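Local coordinates for protein putative mandelate racemase (PDB 3OZY) that is of unknown function but, as a magnesium-binding member of the enolase superfamily related to mandelate racemase, probably acts on acid sugars such as m-xylarate, at residues L13-P18 with N335-R340; T339-Y344 with D368-H373. All blocks are in the same frame, centred on the assembly; numbering follows the deposited sequence.

Contact 1. Residues L13-P18 with N335-R340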
loop_
_atom_site.group_PDB
_atom_site.type_symbol
_atom_site.label_atom_id
_atom_site.label_comp_id
_atom_site.label_asym_id
_atom_site.label_seq_id
_atom_site.Cartn_x
_atom_site.Cartn_y
_atom_site.Cartn_z
ATOM N N LEU A 13 -11.646 -4.269 18.511
ATOM C CA LEU A 13 -12.510 -3.529 19.423
ATOM C C LEU A 13 -13.355 -2.493 18.693
ATOM O O LEU A 13 -12.897 -1.859 17.740
ATOM C CB LEU A 13 -11.669 -2.823 20.485
ATOM C CG LEU A 13 -10.700 -3.671 21.304
ATOM C CD1 LEU A 13 -9.975 -2.802 22.325
ATOM C CD2 LEU A 13 -11.447 -4.795 22.006
ATOM N N SER A 14 -14.596 -2.320 19.148
ATOM C CA SER A 14 -15.462 -1.290 18.597
ATOM C C SER A 14 -16.170 -0.542 19.718
ATOM O O SER A 14 -16.601 -1.145 20.706
ATOM C CB SER A 14 -16.477 -1.890 17.624
ATOM O OG SER A 14 -17.158 -0.865 16.913
ATOM N N THR A 15 -16.262 0.777 19.572
ATOM C CA THR A 15 -16.990 1.611 20.530
ATOM C C THR A 15 -17.958 2.511 19.772
ATOM O O THR A 15 -17.643 3.001 18.688
ATOM C CB THR A 15 -16.041 2.465 21.404
ATOM O OG1 THR A 15 -15.324 3.401 20.582
ATOM C CG2 THR A 15 -15.047 1.587 22.144
ATOM N N PRO A 16 -19.151 2.741 20.337
ATOM C CA PRO A 16 -20.181 3.471 19.592
ATOM C C PRO A 16 -20.004 4.986 19.647
ATOM O O PRO A 16 -19.248 5.506 20.468
ATOM C CB PRO A 16 -21.476 3.051 20.295
ATOM C CG PRO A 16 -21.060 2.734 21.692
ATOM C CD PRO A 16 -19.659 2.169 21.598
ATOM N N ILE A 17 -20.701 5.675 18.757
ATOM C CA ILE A 17 -20.723 7.132 18.727
ATOM C C ILE A 17 -22.187 7.557 18.682
ATOM O O ILE A 17 -22.916 7.119 17.805
ATOM C CB ILE A 17 -20.021 7.707 17.466
ATOM C CG1 ILE A 17 -18.581 7.185 17.321
ATOM C CG2 ILE A 17 -20.028 9.237 17.521
ATOM C CD1 ILE A 17 -17.921 7.578 15.974
ATOM N N PRO A 18 -22.630 8.404 19.630
ATOM C CA PRO A 18 -24.010 8.893 19.524
ATOM C C PRO A 18 -24.229 9.539 18.163
ATOM O O PRO A 18 -23.336 10.237 17.677
ATOM C CB PRO A 18 -24.094 9.932 20.648
ATOM C CG PRO A 18 -23.103 9.453 21.663
ATOM C CD PRO A 18 -21.954 8.909 20.839
ATOM N N ASN A 335 -14.916 9.639 21.621
ATOM C CA ASN A 335 -14.092 8.460 21.387
ATOM C C ASN A 335 -13.747 7.753 22.688
ATOM O O ASN A 335 -12.849 8.172 23.412
ATOM C CB ASN A 335 -12.809 8.875 20.651
ATOM C CG ASN A 335 -11.982 7.697 20.213
ATOM O OD1 ASN A 335 -12.266 6.551 20.563
ATOM N ND2 ASN A 335 -10.934 7.971 19.435
ATOM N N ASP A 336 -14.468 6.672 22.979
ATOM C CA ASP A 336 -14.207 5.909 24.195
ATOM C C ASP A 336 -12.790 5.343 24.239
ATOM O O ASP A 336 -12.263 5.070 25.316
ATOM C CB ASP A 336 -15.208 4.763 24.357
ATOM C CG ASP A 336 -16.617 5.241 24.625
ATOM O OD1 ASP A 336 -16.797 6.394 25.088
ATOM O OD2 ASP A 336 -17.540 4.433 24.371
ATOM N N LEU A 337 -12.169 5.162 23.076
ATOM C CA LEU A 337 -10.798 4.664 23.043
ATOM C C LEU A 337 -9.781 5.706 23.516
ATOM O O LEU A 337 -8.617 5.372 23.771
ATOM C CB LEU A 337 -10.442 4.140 21.652
ATOM C CG LEU A 337 -11.377 3.055 21.121
ATOM C CD1 LEU A 337 -11.024 2.757 19.671
ATOM C CD2 LEU A 337 -11.343 1.786 21.980
ATOM N N MET A 338 -10.229 6.956 23.650
ATOM C CA MET A 338 -9.396 8.031 24.192
ATOM C C MET A 338 -9.589 8.232 25.692
ATOM O O MET A 338 -8.808 8.940 26.333
ATOM C CB MET A 338 -9.700 9.356 23.493
ATOM C CG MET A 338 -9.122 9.462 22.092
ATOM S SD MET A 338 -7.317 9.496 22.061
ATOM C CE MET A 338 -7.017 11.091 22.828
ATOM N N THR A 339 -10.636 7.644 26.253
ATOM C CA THR A 339 -10.984 7.933 27.646
ATOM C C THR A 339 -11.019 6.706 28.546
ATOM O O THR A 339 -10.661 6.791 29.719
ATOM C CB THR A 339 -12.363 8.625 27.754
ATOM O OG1 THR A 339 -13.361 7.791 27.156
ATOM C CG2 THR A 339 -12.354 9.983 27.059
ATOM N N ARG A 340 -11.448 5.570 28.010
ATOM C CA ARG A 340 -11.759 4.413 28.854
ATOM C C ARG A 340 -10.880 3.183 28.643
ATOM O O ARG A 340 -10.972 2.205 29.390
ATOM C CB ARG A 340 -13.236 4.039 28.692
ATOM C CG ARG A 340 -14.185 5.068 29.292
ATOM C CD ARG A 340 -15.622 4.861 28.829
ATOM N NE ARG A 340 -16.132 3.542 29.190
ATOM C CZ ARG A 340 -17.249 3.014 28.700
ATOM N NH1 ARG A 340 -17.980 3.693 27.827
ATOM N NH2 ARG A 340 -17.633 1.802 29.081
HETATM O O HOH W 1 -16.424 5.868 21.019
HETATM O O HOH W 2 -19.462 5.715 23.201
#

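Contact 2. Residues T339-Y344 with D368-H373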
loop_
_atom_site.group_PDB
_atom_site.type_symbol
_atom_site.label_atom_id
_atom_site.label_comp_id
_atom_site.label_asym_id
_atom_site.label_seq_id
_atom_site.Cartn_x
_atom_site.Cartn_y
_atom_site.Cartn_z
ATOM N N THR A 339 -10.636 7.644 26.253
ATOM C CA THR A 339 -10.984 7.933 27.646
ATOM C C THR A 339 -11.019 6.706 28.546
ATOM O O THR A 339 -10.661 6.791 29.719
ATOM C CB THR A 339 -12.363 8.625 27.754
ATOM O OG1 THR A 339 -13.361 7.791 27.156
ATOM C CG2 THR A 339 -12.354 9.983 27.059
ATOM N N ARG A 340 -11.448 5.570 28.010
ATOM C CA ARG A 340 -11.759 4.413 28.854
ATOM C C ARG A 340 -10.880 3.183 28.643
ATOM O O ARG A 340 -10.972 2.205 29.390
ATOM C CB ARG A 340 -13.236 4.039 28.692
ATOM C CG ARG A 340 -14.185 5.068 29.292
ATOM C CD ARG A 340 -15.622 4.861 28.829
ATOM N NE ARG A 340 -16.132 3.542 29.190
ATOM C CZ ARG A 340 -17.249 3.014 28.700
ATOM N NH1 ARG A 340 -17.980 3.693 27.827
ATOM N NH2 ARG A 340 -17.633 1.802 29.081
ATOM N N LEU A 341 -10.023 3.218 27.629
ATOM C CA LEU A 341 -9.157 2.079 27.353
ATOM C C LEU A 341 -8.001 1.985 28.338
ATOM O O LEU A 341 -7.609 0.886 28.743
ATOM C CB LEU A 341 -8.610 2.161 25.925
ATOM C CG LEU A 341 -7.646 1.049 25.521
ATOM C CD1 LEU A 341 -8.315 -0.315 25.600
ATOM C CD2 LEU A 341 -7.106 1.303 24.121
ATOM N N ALA A 342 -7.447 3.131 28.715
ATOM C CA ALA A 342 -6.251 3.149 29.548
ATOM C C ALA A 342 -6.275 4.249 30.599
ATOM O O ALA A 342 -7.077 5.173 30.531
ATOM C CB ALA A 342 -5.008 3.286 28.676
ATOM N N SER A 343 -5.358 4.141 31.553
ATOM C CA SER A 343 -5.288 5.047 32.691
ATOM C C SER A 343 -4.731 6.432 32.352
ATOM O O SER A 343 -4.784 7.339 33.178
ATOM C CB SER A 343 -4.442 4.410 33.794
ATOM O OG SER A 343 -3.166 4.027 33.295
ATOM N N TYR A 344 -4.196 6.592 31.144
ATOM C CA TYR A 344 -3.624 7.873 30.730
ATOM C C TYR A 344 -4.672 8.773 30.073
ATOM O O TYR A 344 -5.298 8.376 29.088
ATOM C CB TYR A 344 -2.444 7.649 29.785
ATOM C CG TYR A 344 -1.848 8.929 29.254
ATOM C CD1 TYR A 344 -1.143 9.790 30.088
ATOM C CD2 TYR A 344 -1.994 9.281 27.920
ATOM C CE1 TYR A 344 -0.601 10.970 29.600
ATOM C CE2 TYR A 344 -1.455 10.448 27.427
ATOM C CZ TYR A 344 -0.763 11.290 28.266
ATOM O OH TYR A 344 -0.229 12.454 27.769
ATOM N N ASP A 368 -10.932 -5.205 31.418
ATOM C CA ASP A 368 -12.374 -5.400 31.498
ATOM C C ASP A 368 -13.058 -4.608 30.383
ATOM O O ASP A 368 -13.977 -5.101 29.727
ATOM C CB ASP A 368 -12.912 -4.990 32.873
ATOM C CG ASP A 368 -12.400 -5.883 33.990
ATOM O OD1 ASP A 368 -12.128 -7.072 33.729
ATOM O OD2 ASP A 368 -12.274 -5.392 35.130
ATOM N N PHE A 369 -12.601 -3.377 30.160
ATOM C CA PHE A 369 -13.114 -2.583 29.053
ATOM C C PHE A 369 -12.864 -3.310 27.726
ATOM O O PHE A 369 -13.761 -3.423 26.897
ATOM C CB PHE A 369 -12.494 -1.182 29.048
ATOM C CG PHE A 369 -12.845 -0.373 27.835
ATOM C CD1 PHE A 369 -13.963 0.442 27.829
ATOM C CD2 PHE A 369 -12.063 -0.444 26.690
ATOM C CE1 PHE A 369 -14.294 1.177 26.707
ATOM C CE2 PHE A 369 -12.397 0.288 25.560
ATOM C CZ PHE A 369 -13.508 1.098 25.573
ATOM N N VAL A 370 -11.648 -3.819 27.538
ATOM C CA VAL A 370 -11.313 -4.563 26.326
ATOM C C VAL A 370 -12.282 -5.722 26.109
ATOM O O VAL A 370 -12.865 -5.871 25.038
ATOM C CB VAL A 370 -9.859 -5.086 26.375
ATOM C CG1 VAL A 370 -9.576 -6.020 25.205
ATOM C CG2 VAL A 370 -8.880 -3.911 26.382
ATOM N N ALA A 371 -12.469 -6.532 27.147
ATOM C CA ALA A 371 -13.340 -7.697 27.042
ATOM C C ALA A 371 -14.782 -7.319 26.693
ATOM O O ALA A 371 -15.474 -8.066 26.002
ATOM C CB ALA A 371 -13.293 -8.508 28.328
ATOM N N ALA A 372 -15.224 -6.154 27.161
ATOM C CA ALA A 372 -16.608 -5.720 26.948
ATOM C C ALA A 372 -16.856 -5.017 25.612
ATOM O O ALA A 372 -17.991 -4.670 25.301
ATOM C CB ALA A 372 -17.069 -4.825 28.096
ATOM N N HIS A 373 -15.804 -4.803 24.826
ATOM C CA HIS A 373 -15.964 -4.071 23.568
ATOM C C HIS A 373 -15.452 -4.818 22.344
ATOM O O HIS A 373 -14.974 -4.205 21.378
ATOM C CB HIS A 373 -15.350 -2.672 23.674
ATOM C CG HIS A 373 -16.084 -1.782 24.623
ATOM N ND1 HIS A 373 -15.843 -1.785 25.979
ATOM C CD2 HIS A 373 -17.081 -0.889 24.417
ATOM C CE1 HIS A 373 -16.650 -0.920 26.568
ATOM N NE2 HIS A 373 -17.409 -0.360 25.643
#

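Contact 1. Residues L13-P18 with N335-R340
T15 and P16 on strand 5-16, the first of the N-terminal domain of this enolase-superfamily protein, meet D336 and L337 in the loop that follows barrel strand 328-331, so the contact joins the two domains. T15 carries most of it. Its CB lies 3.8 Å from CB of D336, and its methyl CG2 touches CD2 of L337 at 3.7 Å. The first torsion of T15 (chi1 64°) sets OG1 between the backbone N and carbonyl carbon and leaves CG2 beside the N, where it meets both loop residues. Threonine suits this place because one branch packs on leucine while the other is polar: OG1 bonds to the backbone O of R33 on the adjacent strand.

No direct hydrogen bond spans the two segments; two waters do so instead. One donates to T15 OG1 at 2.7 Å and to the carbonyl O of P16, and accepts from the backbone N of D336. The other donates to P16 O and, at 2.6 Å, to D336 OD2. Aspartate suits its place because OD2 can receive this water and also face NH1 of R340, in a long, weak ion pair of 3.6 Å. Asparagine suits 335 because OD1 closes an Asx turn, accepting from the backbone N of L337 at 2.9 Å with the donor 43° out of the carbonyl plane, while ND2 donates to D331 and N307.

The chemistry is therefore split: apolar carbons touch directly, water mediates between polar groups, and R340 may add a little to the stabilisation of D336.

Contact 2. Residues T339-Y344 with D368-H373
R340 and L341 of the loop pack against F369 and V370 of helix 367-372 and H373 just beyond it, and F369 is the residue to which both loop residues are fitted. Backbone and guanidinium of R340 meet the rings. The backbone O of R340 stands above one face of F369, 3.5 Å from CG and offset toward the rim, and CB of R340 comes within 3.6 Å of CE1. A bend at chi3 (59°) turns the arginine chain back over the phenyl atom CE1, which lies over one face of the guanidinium, the two planes 75° apart. Further out, NH2 of R340 reaches the rim of the H373 ring, 3.8 Å from CE1.

Within 368-373, histidine supplies an N-H for a carbonyl: H373 ND1 donates to the backbone O of F369 at 2.8 Å and 166°, the acceptor lying in the imidazole plane. This nearly straight bond holds ND1 over the rim of the other phenyl face, opposite the R340 carbonyl, so F369 uses both flat faces.

The apolar contacts centre on L341, whose CD1 touches CG2 of V370 at 3.7 Å and CD2 of F369 at 3.9 Å. Leucine and valine offer methyls that fill this buried place against the phenyl.

This is plain packing of the last helix, 367-372, on both a barrel-domain loop and strand 5-16, whose T15 and L13 cover F369 and V370; M35 of strand 32-42 and I309 of helix 309-321 touch L341.

In the fold
Contacts 1 and 2 follow one another along the same loop, sharing T339 and R340, and their centres lie 9 Å apart. Strand 5-16 and the 368-373 segment are also joined directly: S14 N lies 2.9 Å from H373 O, a probable hydrogen bond, and T15 CG2 packs 3.8 Å from F369 CZ. T15 and F369 thus meet where the two contacts adjoin. Only contact 1 joins the N-terminal and barrel domains directly; contact 2 packs the loop on helix 367-372, which itself lies against strand 5-16. In contact 1 the side chain of N335 is about 14 Å from a bound magnesium ion, so that contact does not touch it.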